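Long-range contacts in glycerophosphoryl diester phosphodiesterase (Agrobacterium tumefaciens str. C58, PDB 3KS6), which belongs to the glycerophosphoryl diester phosphodiesterase family, whose members adopt a TIM-barrel fold, and holds a magnesium ion through three acidic side chains: residues 187-192 and 207-212; 103-108 and 136-141; 25-30 and 96-101. All blocks are in the same frame, centred on the assembly; numbering follows the deposited sequence.

Interaction 1. Residues 187-192 and 207-212; sequences VHIDTA and FGCWAA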
loop_
_atom_site.group_PDB
_atom_site.type_symbol
_atom_site.label_atom_id
_atom_site.label_comp_id
_atom_site.label_asym_id
_atom_site.label_seq_id
_atom_site.Cartn_x
_atom_site.Cartn_y
_atom_site.Cartn_z
ATOM N N VAL A 187 -9.309 1.991 -6.218
ATOM C CA VAL A 187 -9.129 2.024 -7.665
ATOM C C VAL A 187 -8.031 3.022 -8.049
ATOM O O VAL A 187 -7.770 4.025 -7.319
ATOM C CB VAL A 187 -10.486 2.370 -8.424
ATOM C CG1 VAL A 187 -11.639 1.448 -7.947
ATOM C CG2 VAL A 187 -10.902 3.848 -8.259
ATOM N N HIS A 188 -7.396 2.790 -9.217
ATOM C CA HIS A 188 -6.461 3.761 -9.798
ATOM C C HIS A 188 -7.181 5.103 -9.932
ATOM O O HIS A 188 -8.301 5.157 -10.422
ATOM C CB HIS A 188 -6.016 3.301 -11.176
ATOM C CG HIS A 188 -4.824 4.026 -11.728
ATOM N ND1 HIS A 188 -4.824 5.375 -12.035
ATOM C CD2 HIS A 188 -3.587 3.578 -12.027
ATOM C CE1 HIS A 188 -3.628 5.723 -12.482
ATOM N NE2 HIS A 188 -2.862 4.651 -12.495
ATOM N N ILE A 189 -6.526 6.187 -9.523
ATOM C CA ILE A 189 -7.135 7.521 -9.560
ATOM C C ILE A 189 -7.678 7.874 -10.940
ATOM O O ILE A 189 -8.710 8.519 -11.064
ATOM C CB ILE A 189 -6.095 8.615 -9.067
ATOM C CG1 ILE A 189 -6.741 10.001 -8.910
ATOM C CG2 ILE A 189 -4.865 8.667 -9.966
ATOM C CD1 ILE A 189 -7.971 10.020 -8.074
ATOM N N ASP A 190 -6.980 7.459 -11.993
ATOM C CA ASP A 190 -7.415 7.779 -13.364
ATOM C C ASP A 190 -8.698 7.053 -13.777
ATOM O O ASP A 190 -9.278 7.430 -14.777
ATOM C CB ASP A 190 -6.307 7.520 -14.400
ATOM C CG ASP A 190 -5.101 8.459 -14.259
ATOM O OD1 ASP A 190 -5.218 9.538 -13.626
ATOM O OD2 ASP A 190 -4.048 8.081 -14.805
ATOM N N THR A 191 -9.117 6.022 -13.026
ATOM C CA THR A 191 -10.382 5.338 -13.241
ATOM C C THR A 191 -11.527 5.789 -12.315
ATOM O O THR A 191 -12.664 5.338 -12.434
ATOM C CB THR A 191 -10.215 3.808 -13.166
ATOM O OG1 THR A 191 -9.961 3.394 -11.812
ATOM C CG2 THR A 191 -9.089 3.343 -14.111
ATOM N N ALA A 192 -11.246 6.703 -11.402
ATOM C CA ALA A 192 -12.221 7.191 -10.469
ATOM C C ALA A 192 -12.966 8.362 -11.073
ATOM O O ALA A 192 -12.400 9.128 -11.854
ATOM C CB ALA A 192 -11.516 7.661 -9.160
ATOM N N PHE A 207 -14.630 3.895 -0.380
ATOM C CA PHE A 207 -14.035 4.160 -1.692
ATOM C C PHE A 207 -12.784 5.001 -1.569
ATOM O O PHE A 207 -12.834 6.140 -1.114
ATOM C CB PHE A 207 -15.043 4.904 -2.613
ATOM C CG PHE A 207 -14.511 5.164 -4.030
ATOM C CD1 PHE A 207 -14.572 4.167 -5.015
ATOM C CD2 PHE A 207 -13.966 6.385 -4.367
ATOM C CE1 PHE A 207 -14.088 4.387 -6.289
ATOM C CE2 PHE A 207 -13.474 6.621 -5.662
ATOM C CZ PHE A 207 -13.517 5.616 -6.611
ATOM N N GLY A 208 -11.672 4.465 -2.046
ATOM C CA GLY A 208 -10.429 5.194 -2.109
ATOM C C GLY A 208 -9.642 4.947 -3.387
ATOM O O GLY A 208 -10.084 4.199 -4.270
ATOM N N CYS A 209 -8.475 5.577 -3.484
ATOM C CA CYS A 209 -7.690 5.527 -4.705
ATOM C C CYS A 209 -6.212 5.262 -4.489
ATOM O O CYS A 209 -5.680 5.274 -3.357
ATOM C CB CYS A 209 -7.890 6.814 -5.542
ATOM S SG CYS A 209 -9.601 7.196 -5.897
ATOM N N TRP A 210 -5.540 4.966 -5.591
ATOM C CA TRP A 210 -4.096 4.771 -5.612
ATOM C C TRP A 210 -3.534 5.334 -6.927
ATOM O O TRP A 210 -4.284 5.713 -7.849
ATOM C CB TRP A 210 -3.688 3.300 -5.375
ATOM C CG TRP A 210 -4.455 2.290 -6.160
ATOM C CD1 TRP A 210 -5.621 1.740 -5.825
ATOM C CD2 TRP A 210 -4.071 1.706 -7.421
ATOM N NE1 TRP A 210 -6.030 0.848 -6.802
ATOM C CE2 TRP A 210 -5.078 0.803 -7.781
ATOM C CE3 TRP A 210 -2.960 1.845 -8.265
ATOM C CZ2 TRP A 210 -5.036 0.082 -8.968
ATOM C CZ3 TRP A 210 -2.909 1.120 -9.422
ATOM C CH2 TRP A 210 -3.938 0.246 -9.770
ATOM N N ALA A 211 -2.232 5.494 -6.938
ATOM C CA ALA A 211 -1.455 6.035 -8.068
ATOM C C ALA A 211 -1.661 7.528 -8.306
ATOM O O ALA A 211 -1.538 7.987 -9.436
ATOM C CB ALA A 211 -1.667 5.214 -9.392
ATOM N N ALA A 212 -1.961 8.279 -7.236
ATOM C CA ALA A 212 -2.209 9.730 -7.325
ATOM C C ALA A 212 -0.890 10.456 -7.123
ATOM O O ALA A 212 -0.588 10.918 -6.034
ATOM C CB ALA A 212 -3.192 10.154 -6.307
#
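Two first torsions bring the rings of His188 and Trp210 together on the same face of two paired strands. In Trp210, chi1 of 46° tucks CG in over its own main chain, flanked by N and C, which folds the indole back over the neighbouring strand. In His188, chi1 of -166° points CG directly away from the residue's own nitrogen, and the imidazole stands on the indole with its edge. The result is an offset edge-to-face pair: the centroid of the His188 ring is 5.1 Å from that of the Trp210 six-membered ring, with the planes at 64°. His188 CB lies over that same ring as a CH-pi contact, while the backbone from Val187 C to His188 N runs above the indole nearer its nitrogen. One face of the imidazole is met by Ala211, whose CB comes within 3.4 Å of His188 NE2. In the plane of that ring, Asp190 N donates to His188 ND1 at 3.0 Å and so fixes its rotation.

The strands run parallel, Val187 beside Cys209 and His188 beside Trp210. Their ladder consists of Val187 N to Gly208 O, Trp210 N to Val187 O, and Ile189 N to Trp210 O, the last at 2.8 Å. Across the other face, Val187 CG2 touches Phe207 CZ at 3.6 Å, and Ile189 CD1 meets Cys209 SG at 3.9 Å.

This is the strand pairing of a beta-alpha-beta unit whose connecting helix, 194-202, packs on Val187 and Phe207. Helix 215-224 lies against Ile189 and Ala192. On the face that carries His188 and Trp210, Trp210 NE1 bonds Gly186 O, and Pro162 of helix 162-179 touches both rings' side chains.

Interaction 2. Residues 103-108 and 136-141; sequences RCEIKP and TFSSFL. With MG (magnesium ion), chain F.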
loop_
_atom_site.group_PDB
_atom_site.type_symbol
_atom_site.label_atom_id
_atom_site.label_comp_id
_atom_site.label_asym_id
_atom_site.label_seq_id
_atom_site.Cartn_x
_atom_site.Cartn_y
_atom_site.Cartn_z
ATOM N N ARG A 103 -0.225 0.657 5.954
ATOM C CA ARG A 103 -1.069 0.107 4.904
ATOM C C ARG A 103 -0.160 -0.953 4.216
ATOM O O ARG A 103 0.762 -0.634 3.454
ATOM C CB ARG A 103 -1.564 1.200 3.942
ATOM C CG ARG A 103 -2.312 0.685 2.688
ATOM C CD ARG A 103 -2.554 1.821 1.781
ATOM N NE ARG A 103 -3.006 1.474 0.437
ATOM C CZ ARG A 103 -4.141 1.882 -0.119
ATOM N NH1 ARG A 103 -4.991 2.709 0.506
ATOM N NH2 ARG A 103 -4.377 1.533 -1.371
ATOM N N CYS A 104 -0.404 -2.197 4.556
ATOM C CA CYS A 104 0.440 -3.310 4.155
ATOM C C CYS A 104 -0.147 -4.059 2.962
ATOM O O CYS A 104 -1.237 -4.591 3.076
ATOM C CB CYS A 104 0.555 -4.257 5.368
ATOM S SG CYS A 104 1.492 -5.760 5.059
ATOM N N GLU A 105 0.579 -4.162 1.856
ATOM C CA GLU A 105 0.064 -4.895 0.682
ATOM C C GLU A 105 0.668 -6.274 0.586
ATOM O O GLU A 105 1.882 -6.425 0.665
ATOM C CB GLU A 105 0.316 -4.130 -0.632
ATOM C CG GLU A 105 -0.466 -4.731 -1.798
ATOM C CD GLU A 105 -0.229 -4.033 -3.119
ATOM O OE1 GLU A 105 0.199 -2.843 -3.128
ATOM O OE2 GLU A 105 -0.421 -4.717 -4.160
ATOM N N ILE A 106 -0.195 -7.256 0.409
ATOM C CA ILE A 106 0.165 -8.666 0.208
ATOM C C ILE A 106 0.226 -8.931 -1.298
ATOM O O ILE A 106 -0.810 -8.893 -2.005
ATOM C CB ILE A 106 -0.898 -9.582 0.832
ATOM C CG1 ILE A 106 -1.062 -9.280 2.316
ATOM C CG2 ILE A 106 -0.510 -11.081 0.649
ATOM C CD1 ILE A 106 0.270 -9.450 3.110
ATOM N N LYS A 107 1.450 -9.159 -1.772
ATOM C CA LYS A 107 1.781 -9.396 -3.174
ATOM C C LYS A 107 2.020 -10.886 -3.428
ATOM O O LYS A 107 2.456 -11.618 -2.524
ATOM C CB LYS A 107 3.090 -8.662 -3.535
ATOM C CG LYS A 107 3.035 -7.137 -3.569
ATOM C CD LYS A 107 2.460 -6.600 -4.875
ATOM C CE LYS A 107 3.515 -6.113 -5.897
ATOM N NZ LYS A 107 4.403 -7.146 -6.530
ATOM N N PRO A 108 1.748 -11.348 -4.663
ATOM C CA PRO A 108 2.120 -12.709 -5.037
ATOM C C PRO A 108 3.563 -12.776 -5.518
ATOM O O PRO A 108 4.253 -11.759 -5.601
ATOM C CB PRO A 108 1.170 -13.000 -6.201
ATOM C CG PRO A 108 1.086 -11.626 -6.909
ATOM C CD PRO A 108 1.021 -10.664 -5.755
ATOM N N THR A 136 -3.609 -1.688 8.325
ATOM C CA THR A 136 -4.668 -2.016 7.352
ATOM C C THR A 136 -4.002 -2.861 6.277
ATOM O O THR A 136 -2.880 -2.571 5.868
ATOM C CB THR A 136 -5.240 -0.720 6.697
ATOM O OG1 THR A 136 -6.086 -0.054 7.641
ATOM C CG2 THR A 136 -6.033 -1.016 5.432
ATOM N N PHE A 137 -4.690 -3.895 5.800
ATOM C CA PHE A 137 -4.136 -4.772 4.784
ATOM C C PHE A 137 -4.810 -4.548 3.441
ATOM O O PHE A 137 -6.020 -4.340 3.363
ATOM C CB PHE A 137 -4.306 -6.255 5.158
ATOM C CG PHE A 137 -3.527 -6.650 6.379
ATOM C CD1 PHE A 137 -2.205 -7.070 6.264
ATOM C CD2 PHE A 137 -4.124 -6.631 7.622
ATOM C CE1 PHE A 137 -1.495 -7.455 7.383
ATOM C CE2 PHE A 137 -3.400 -6.996 8.771
ATOM C CZ PHE A 137 -2.094 -7.442 8.634
ATOM N N SER A 138 -4.029 -4.680 2.378
ATOM C CA SER A 138 -4.558 -4.487 1.027
ATOM C C SER A 138 -3.988 -5.584 0.120
ATOM O O SER A 138 -2.972 -6.161 0.446
ATOM C CB SER A 138 -4.113 -3.141 0.474
ATOM O OG SER A 138 -2.701 -3.066 0.338
ATOM N N SER A 139 -4.677 -5.875 -0.984
ATOM C CA SER A 139 -4.144 -6.799 -1.987
ATOM C C SER A 139 -4.943 -6.655 -3.232
ATOM O O SER A 139 -6.134 -6.317 -3.145
ATOM C CB SER A 139 -4.307 -8.245 -1.524
ATOM O OG SER A 139 -3.654 -9.131 -2.392
ATOM N N PHE A 140 -4.324 -6.921 -4.393
ATOM C CA PHE A 140 -5.102 -7.054 -5.636
ATOM C C PHE A 140 -5.755 -8.436 -5.747
ATOM O O PHE A 140 -6.652 -8.611 -6.570
ATOM C CB PHE A 140 -4.208 -6.871 -6.853
ATOM C CG PHE A 140 -3.861 -5.448 -7.155
ATOM C CD1 PHE A 140 -2.757 -4.839 -6.568
ATOM C CD2 PHE A 140 -4.646 -4.693 -8.011
ATOM C CE1 PHE A 140 -2.424 -3.534 -6.860
ATOM C CE2 PHE A 140 -4.308 -3.364 -8.285
ATOM C CZ PHE A 140 -3.198 -2.812 -7.718
ATOM N N LEU A 141 -5.272 -9.411 -4.963
ATOM C CA LEU A 141 -5.682 -10.807 -5.076
ATOM C C LEU A 141 -6.772 -11.186 -4.091
ATOM O O LEU A 141 -6.607 -11.110 -2.874
ATOM C CB LEU A 141 -4.507 -11.760 -4.924
ATOM C CG LEU A 141 -3.640 -12.059 -6.159
ATOM C CD1 LEU A 141 -3.010 -10.808 -6.683
ATOM C CD2 LEU A 141 -2.541 -13.096 -5.879
HETATM MG MG MG F . 1.722 -1.492 -3.053
HETATM O O HOH W 1 -1.656 -0.841 -0.861
HETATM O O HOH W 2 -1.472 -7.187 -4.257
HETATM O O HOH W 3 3.444 -0.255 -3.161
HETATM O O HOH W 4 2.078 -2.043 -5.037
#
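Glu105 crosses from its strand past Ser138 to a magnesium ion, its aliphatic part packing on the Ser138 hydroxyl and its two oxygens each finding a partner. CB lies 3.3 Å from Ser138 OG, and CG follows at 3.5 Å from that same hydroxyl. With CG trans to the main-chain nitrogen (chi1 -168°) and the chain extended beyond it, the carboxylate is carried clear of the sheet. There its oxygens divide: OE1 binds the magnesium at 2.0 Å, whereas OE2 accepts from water 2 at 2.7 Å. OE2 also lies in the plane of the Phe140 ring, at its edge, 3.4 Å from CD1; the carboxylate and ring planes are 52° apart.

Beneath this site the strands are parallel, paired Arg103 to Thr136, Cys104 to Phe137 and Glu105 to Ser138, with backbone bonds from Cys104 N, Ser138 N and Ile106 N. Past the last pair, Ser139 OG donates to Ile106 O at 2.9 Å, in the carbonyl plane, and accepts from Leu141 N, forming an ST turn just before helix 142-151. Ser138 OG donates to water 1 at 2.7 Å, and Arg103 NE donates to the same water.

Glu35 and Asp37 of the neighbouring parallel strand 33-40 share the ion. Glu105 is next to last in strand 101-106, consistent with the C-terminal side of the barrel, where TIM-barrel sites commonly lie. Water 2 makes three hydrogen bonds, donating to Glu105 OE2 and Ile106 O and accepting from Phe140 N; this implies a carboxylate held at both oxygens, by metal on one and by a fixed water on the other.

Interaction 3. Residues 25-30 and 96-101; sequences ATAAMA and VDSHVN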
loop_
_atom_site.group_PDB
_atom_site.type_symbol
_atom_site.label_atom_id
_atom_site.label_comp_id
_atom_site.label_asym_id
_atom_site.label_seq_id
_atom_site.Cartn_x
_atom_site.Cartn_y
_atom_site.Cartn_z
ATOM N N ALA A 25 11.541 9.532 6.538
ATOM C CA ALA A 25 10.996 10.855 6.297
ATOM C C ALA A 25 9.480 10.793 6.428
ATOM O O ALA A 25 8.867 11.651 7.058
ATOM C CB ALA A 25 11.419 11.402 4.902
ATOM N N THR A 26 8.871 9.749 5.876
ATOM C CA THR A 26 7.413 9.597 5.965
ATOM C C THR A 26 6.888 9.516 7.414
ATOM O O THR A 26 5.845 10.107 7.740
ATOM C CB THR A 26 6.959 8.341 5.187
ATOM O OG1 THR A 26 7.115 8.586 3.769
ATOM C CG2 THR A 26 5.488 8.056 5.468
ATOM N N ALA A 27 7.624 8.810 8.275
ATOM C CA ALA A 27 7.246 8.637 9.689
ATOM C C ALA A 27 7.099 9.962 10.414
ATOM O O ALA A 27 6.333 10.050 11.394
ATOM C CB ALA A 27 8.248 7.770 10.416
ATOM N N ALA A 28 7.812 10.971 9.934
ATOM C CA ALA A 28 7.792 12.342 10.515
ATOM C C ALA A 28 6.829 13.334 9.858
ATOM O O ALA A 28 6.723 14.496 10.300
ATOM C CB ALA A 28 9.221 12.906 10.464
HETATM N N MSE A 29 6.107 12.912 8.815
HETATM C CA MSE A 29 5.189 13.816 8.093
HETATM C C MSE A 29 3.788 13.844 8.648
HETATM O O MSE A 29 3.349 12.899 9.300
HETATM C CB MSE A 29 5.107 13.448 6.614
HETATM C CG MSE A 29 6.371 13.734 5.892
HETATM SE SE MSE A 29 6.130 13.215 3.991
HETATM C CE MSE A 29 7.943 12.841 3.763
ATOM N N ALA A 30 3.080 14.936 8.367
ATOM C CA ALA A 30 1.726 15.121 8.815
ATOM C C ALA A 30 0.769 14.465 7.835
ATOM O O ALA A 30 -0.018 15.150 7.181
ATOM C CB ALA A 30 1.414 16.625 8.930
ATOM N N VAL A 96 7.631 3.040 15.573
ATOM C CA VAL A 96 7.278 2.745 16.968
ATOM C C VAL A 96 6.658 3.956 17.657
ATOM O O VAL A 96 5.607 3.818 18.307
ATOM C CB VAL A 96 8.500 2.221 17.799
ATOM C CG1 VAL A 96 9.506 3.316 18.060
ATOM C CG2 VAL A 96 8.036 1.620 19.120
ATOM N N ASP A 97 7.282 5.122 17.467
ATOM C CA ASP A 97 6.852 6.368 18.080
ATOM C C ASP A 97 6.181 7.345 17.129
ATOM O O ASP A 97 5.947 8.479 17.502
ATOM C CB ASP A 97 8.064 7.081 18.672
ATOM C CG ASP A 97 8.689 6.321 19.815
ATOM O OD1 ASP A 97 7.942 5.663 20.585
ATOM O OD2 ASP A 97 9.931 6.398 19.942
ATOM N N SER A 98 5.877 6.937 15.904
ATOM C CA SER A 98 5.242 7.819 14.948
ATOM C C SER A 98 3.736 7.731 15.066
ATOM O O SER A 98 3.194 6.683 15.468
ATOM C CB SER A 98 5.650 7.345 13.540
ATOM O OG SER A 98 4.913 8.069 12.568
ATOM N N HIS A 99 3.037 8.807 14.708
ATOM C CA HIS A 99 1.567 8.762 14.622
ATOM C C HIS A 99 1.075 8.110 13.327
ATOM O O HIS A 99 -0.104 7.771 13.222
ATOM C CB HIS A 99 0.986 10.183 14.767
ATOM C CG HIS A 99 0.860 10.947 13.480
ATOM N ND1 HIS A 99 1.933 11.536 12.844
ATOM C CD2 HIS A 99 -0.230 11.237 12.722
ATOM C CE1 HIS A 99 1.509 12.151 11.750
ATOM N NE2 HIS A 99 0.201 11.984 11.650
ATOM N N VAL A 100 1.979 7.911 12.366
ATOM C CA VAL A 100 1.629 7.332 11.034
ATOM C C VAL A 100 1.474 5.812 11.151
ATOM O O VAL A 100 2.314 5.152 11.750
ATOM C CB VAL A 100 2.728 7.698 10.025
ATOM C CG1 VAL A 100 2.479 7.082 8.613
ATOM C CG2 VAL A 100 2.870 9.230 9.956
ATOM N N ASN A 101 0.427 5.265 10.532
ATOM C CA ASN A 101 0.112 3.858 10.620
ATOM C C ASN A 101 0.388 3.141 9.320
ATOM O O ASN A 101 0.817 3.765 8.368
ATOM C CB ASN A 101 -1.306 3.700 11.079
ATOM C CG ASN A 101 -1.488 4.175 12.509
ATOM O OD1 ASN A 101 -0.574 4.085 13.332
ATOM N ND2 ASN A 101 -2.653 4.679 12.800
#
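Ser98 reaches Ala27 with its hydroxyl, and its conformation makes one oxygen serve both segments. A chi1 of 172° extends OG away from the serine's own nitrogen, from where OG donates to Ala27 O at 2.7 Å. The bond lies in the carbonyl plane on a lone pair, with a C=O...OG angle of 128°. The same oxygen accepts from Val100 N at 2.9 Å, closing an ST turn, while Ala27 CB rests 4.0 Å from Ser98 OG.

His99 takes a different first torsion: at chi1 88° its CG stands over the main chain, which swings the imidazole toward residues 29-30. Its edge faces the Met29 carbonyl, with CE1 3.2 Å from Met29 O and NE2 farther, at 4.0 Å from that oxygen. Thus carbon, not nitrogen, makes the nearest approach.

The CG2 methyl of Val100 fits among the oxygens of Thr26, Ala27 and Met29, each about 3.8 Å from CG2. It also lies over one face of the His99 ring, 3.6 Å above its plane. The selenomethionine side chain of Met29 leads away, toward Pro234 and Ile238 of helix 234-249, and Tyr95 of helix 88-95 packs on Thr26, Ala27 and Val100.

The contact therefore joins the C-terminal turn of helix 20-27 to the loop before strand 101-106. Chemically, one short hydroxyl bond, on a lone pair, satisfies the Ala27 carbonyl; the polarised CE1-H of His99 probably makes a mildly favourable approach to a second, and most of the rest is apolar contact, chiefly the Val100 methyl against backbone oxygens.

Overall arrangement
From the N terminus, interaction 3 comes first: its loop leaves helix 20-27, runs through strands 33-40, 46-48 and 86-87, and closes before strand 101-106. Interaction 2 follows at once, its first segment beginning two residues later on that same strand, and closes the unit of strand 101-106, helix 118-128 and strand 135-139. Interaction 1 closes the later unit of strand 184-188, helix 194-202 and strand 206-210. The three loops lie in series; none nests within or crosses another. Interactions 1 and 2 share the barrel sheet and touch where Trp210 CZ2 lies 3.6 Å from Phe140 CE2, whereas interaction 3, its centre about 20 Å from that of interaction 2, sits by the opposite end of strand 101-106.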